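Local atomic coordinates of glycerol-3-phosphate dehydrogenase [NAD(+)] 1 (Saccharomyces cerevisiae, PDB entry 4FGW), a protein that catalyses the NADH-dependent reduction of dihydroxyacetone phosphate to sn-glycerol 3-phosphate, supporting glycerol accumulation during hyperosmotic stress in yeast. Residues Ile120-Ile125 and Ala220-Pro225. Numbering follows the deposited sequence.
Sequences IIVFNI and ALFHRP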
loop_
_atom_site.group_PDB
_atom_site.type_symbol
_atom_site.label_atom_id
_atom_site.label_comp_id
_atom_site.label_asym_id
_atom_site.label_seq_id
_atom_site.Cartn_x
_atom_site.Cartn_y
_atom_site.Cartn_z
ATOM N N ILE A 120 -7.111 -32.056 -10.476
ATOM C CA ILE A 120 -6.491 -30.744 -10.265
ATOM C C ILE A 120 -4.965 -30.852 -10.148
ATOM O O ILE A 120 -4.463 -31.576 -9.282
ATOM C CB ILE A 120 -7.117 -29.986 -9.047
ATOM C CG1 ILE A 120 -8.673 -30.014 -9.075
ATOM C CG2 ILE A 120 -6.581 -28.538 -8.952
ATOM C CD1 ILE A 120 -9.367 -29.781 -7.717
ATOM N N ILE A 121 -4.234 -30.115 -11.006
ATOM C CA ILE A 121 -2.771 -30.048 -10.945
ATOM C C ILE A 121 -2.361 -28.680 -10.394
ATOM O O ILE A 121 -2.793 -27.647 -10.911
ATOM C CB ILE A 121 -2.030 -30.394 -12.277
ATOM C CG1 ILE A 121 -2.344 -31.827 -12.750
ATOM C CG2 ILE A 121 -0.508 -30.215 -12.110
ATOM C CD1 ILE A 121 -1.847 -32.186 -14.169
ATOM N N VAL A 122 -1.540 -28.681 -9.335
ATOM C CA VAL A 122 -1.021 -27.456 -8.725
ATOM C C VAL A 122 0.463 -27.397 -9.121
ATOM O O VAL A 122 1.250 -28.229 -8.663
ATOM C CB VAL A 122 -1.246 -27.402 -7.188
ATOM C CG1 VAL A 122 -0.731 -26.090 -6.605
ATOM C CG2 VAL A 122 -2.716 -27.601 -6.837
ATOM N N PHE A 123 0.828 -26.492 -10.046
ATOM C CA PHE A 123 2.220 -26.373 -10.491
ATOM C C PHE A 123 2.957 -25.468 -9.533
ATOM O O PHE A 123 2.533 -24.333 -9.298
ATOM C CB PHE A 123 2.316 -25.826 -11.918
ATOM C CG PHE A 123 1.807 -26.766 -12.977
ATOM C CD1 PHE A 123 0.499 -26.671 -13.443
ATOM C CD2 PHE A 123 2.637 -27.741 -13.523
ATOM C CE1 PHE A 123 0.038 -27.533 -14.441
ATOM C CE2 PHE A 123 2.171 -28.603 -14.517
ATOM C CZ PHE A 123 0.877 -28.489 -14.974
ATOM N N ASN A 124 4.035 -25.982 -8.947
ATOM C CA ASN A 124 4.842 -25.231 -7.994
ATOM C C ASN A 124 6.328 -25.606 -8.093
ATOM O O ASN A 124 6.929 -26.138 -7.154
ATOM C CB ASN A 124 4.274 -25.365 -6.572
ATOM C CG ASN A 124 4.629 -24.230 -5.652
ATOM O OD1 ASN A 124 3.894 -23.928 -4.712
ATOM N ND2 ASN A 124 5.755 -23.569 -5.896
ATOM N N ILE A 125 6.954 -25.219 -9.200
ATOM C CA ILE A 125 8.373 -25.466 -9.456
ATOM C C ILE A 125 9.016 -24.199 -9.951
ATOM O O ILE A 125 8.315 -23.335 -10.405
ATOM C CB ILE A 125 8.607 -26.531 -10.572
ATOM C CG1 ILE A 125 8.210 -25.981 -11.924
ATOM C CG2 ILE A 125 7.876 -27.794 -10.308
ATOM C CD1 ILE A 125 6.944 -26.501 -12.398
ATOM N N ALA A 220 -12.225 -23.753 -1.162
ATOM C CA ALA A 220 -12.152 -24.898 -0.259
ATOM C C ALA A 220 -10.789 -25.599 -0.326
ATOM O O ALA A 220 -10.320 -26.094 0.696
ATOM C CB ALA A 220 -13.268 -25.886 -0.576
ATOM N N LEU A 221 -10.154 -25.623 -1.518
ATOM C CA LEU A 221 -8.863 -26.274 -1.747
ATOM C C LEU A 221 -7.683 -25.569 -1.080
ATOM O O LEU A 221 -6.794 -26.239 -0.554
ATOM C CB LEU A 221 -8.604 -26.448 -3.264
ATOM C CG LEU A 221 -7.353 -27.228 -3.706
ATOM C CD1 LEU A 221 -7.395 -28.670 -3.229
ATOM C CD2 LEU A 221 -7.201 -27.186 -5.205
ATOM N N PHE A 222 -7.663 -24.232 -1.111
ATOM C CA PHE A 222 -6.539 -23.468 -0.583
ATOM C C PHE A 222 -6.748 -22.749 0.745
ATOM O O PHE A 222 -5.767 -22.540 1.466
ATOM C CB PHE A 222 -5.984 -22.520 -1.659
ATOM C CG PHE A 222 -5.522 -23.199 -2.928
ATOM C CD1 PHE A 222 -4.323 -23.906 -2.964
ATOM C CD2 PHE A 222 -6.278 -23.119 -4.095
ATOM C CE1 PHE A 222 -3.888 -24.514 -4.140
ATOM C CE2 PHE A 222 -5.843 -23.733 -5.272
ATOM C CZ PHE A 222 -4.655 -24.430 -5.285
ATOM N N HIS A 223 -7.996 -22.338 1.066
ATOM C CA HIS A 223 -8.273 -21.595 2.301
ATOM C C HIS A 223 -7.989 -22.378 3.577
ATOM O O HIS A 223 -8.417 -23.528 3.723
ATOM C CB HIS A 223 -9.689 -20.997 2.317
ATOM C CG HIS A 223 -9.907 -20.012 3.428
ATOM N ND1 HIS A 223 -9.670 -18.665 3.253
ATOM C CD2 HIS A 223 -10.297 -20.224 4.707
ATOM C CE1 HIS A 223 -9.934 -18.100 4.421
ATOM N NE2 HIS A 223 -10.306 -18.999 5.326
ATOM N N ARG A 224 -7.255 -21.735 4.497
ATOM C CA ARG A 224 -6.900 -22.270 5.816
ATOM C C ARG A 224 -7.102 -21.136 6.834
ATOM O O ARG A 224 -7.043 -19.975 6.426
ATOM C CB ARG A 224 -5.422 -22.748 5.852
ATOM C CG ARG A 224 -5.031 -23.854 4.863
ATOM C CD ARG A 224 -5.774 -25.177 5.044
ATOM N NE ARG A 224 -5.496 -25.827 6.327
ATOM C CZ ARG A 224 -6.422 -26.167 7.217
ATOM N NH1 ARG A 224 -7.706 -25.928 6.976
ATOM N NH2 ARG A 224 -6.074 -26.752 8.353
ATOM N N PRO A 225 -7.297 -21.408 8.148
ATOM C CA PRO A 225 -7.438 -20.294 9.113
ATOM C C PRO A 225 -6.197 -19.385 9.177
ATOM O O PRO A 225 -6.324 -18.179 9.401
ATOM C CB PRO A 225 -7.705 -21.005 10.447
ATOM C CG PRO A 225 -8.206 -22.379 10.062
ATOM C CD PRO A 225 -7.424 -22.716 8.827
#
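The closest CA pair across the contact is I120 CA and L221 CA, 9.9 Å apart, so strand 120-123 and the end of helix 215-222 meet through side chains alone. The strand is a central one in the parallel part of the Rossmann-type NAD-binding sheet, and the helix packs on one face of that sheet. No hydrogen bond joins the two segments.

Two apolar pairs make the contact, and all four residues are buried. The branch ends of I120 and L221 meet head on, tip to tip, and I120 CG2 lies 4.0 Å from L221 CD2. In I120 this methyl is the branch anti to the backbone N. L221 has CG anti to its own N (chi1 -175°), which carries the branched end out toward the strand. V37 and F64 also touch L221.

F222 comes in against V122 from the helix side. The side chain of F222 does not start out toward the strand, but its ring reaches nearer. L221 CG lies over the centre of one face of this ring, 4.1 Å above the plane, so neighbouring helix residues pack on each other as well as on the sheet. Helix 44-59 borders the same region, with I49 on V122 and V53 on F222. Its first turn includes G46, one of the NAD(+)-binding residues assigned by similarity, and V122 lies near G46 without touching it. V122 meets F222 at the ring edge, near the ring plane, where its CG2 methyl sits 4.0 Å from F222 CZ.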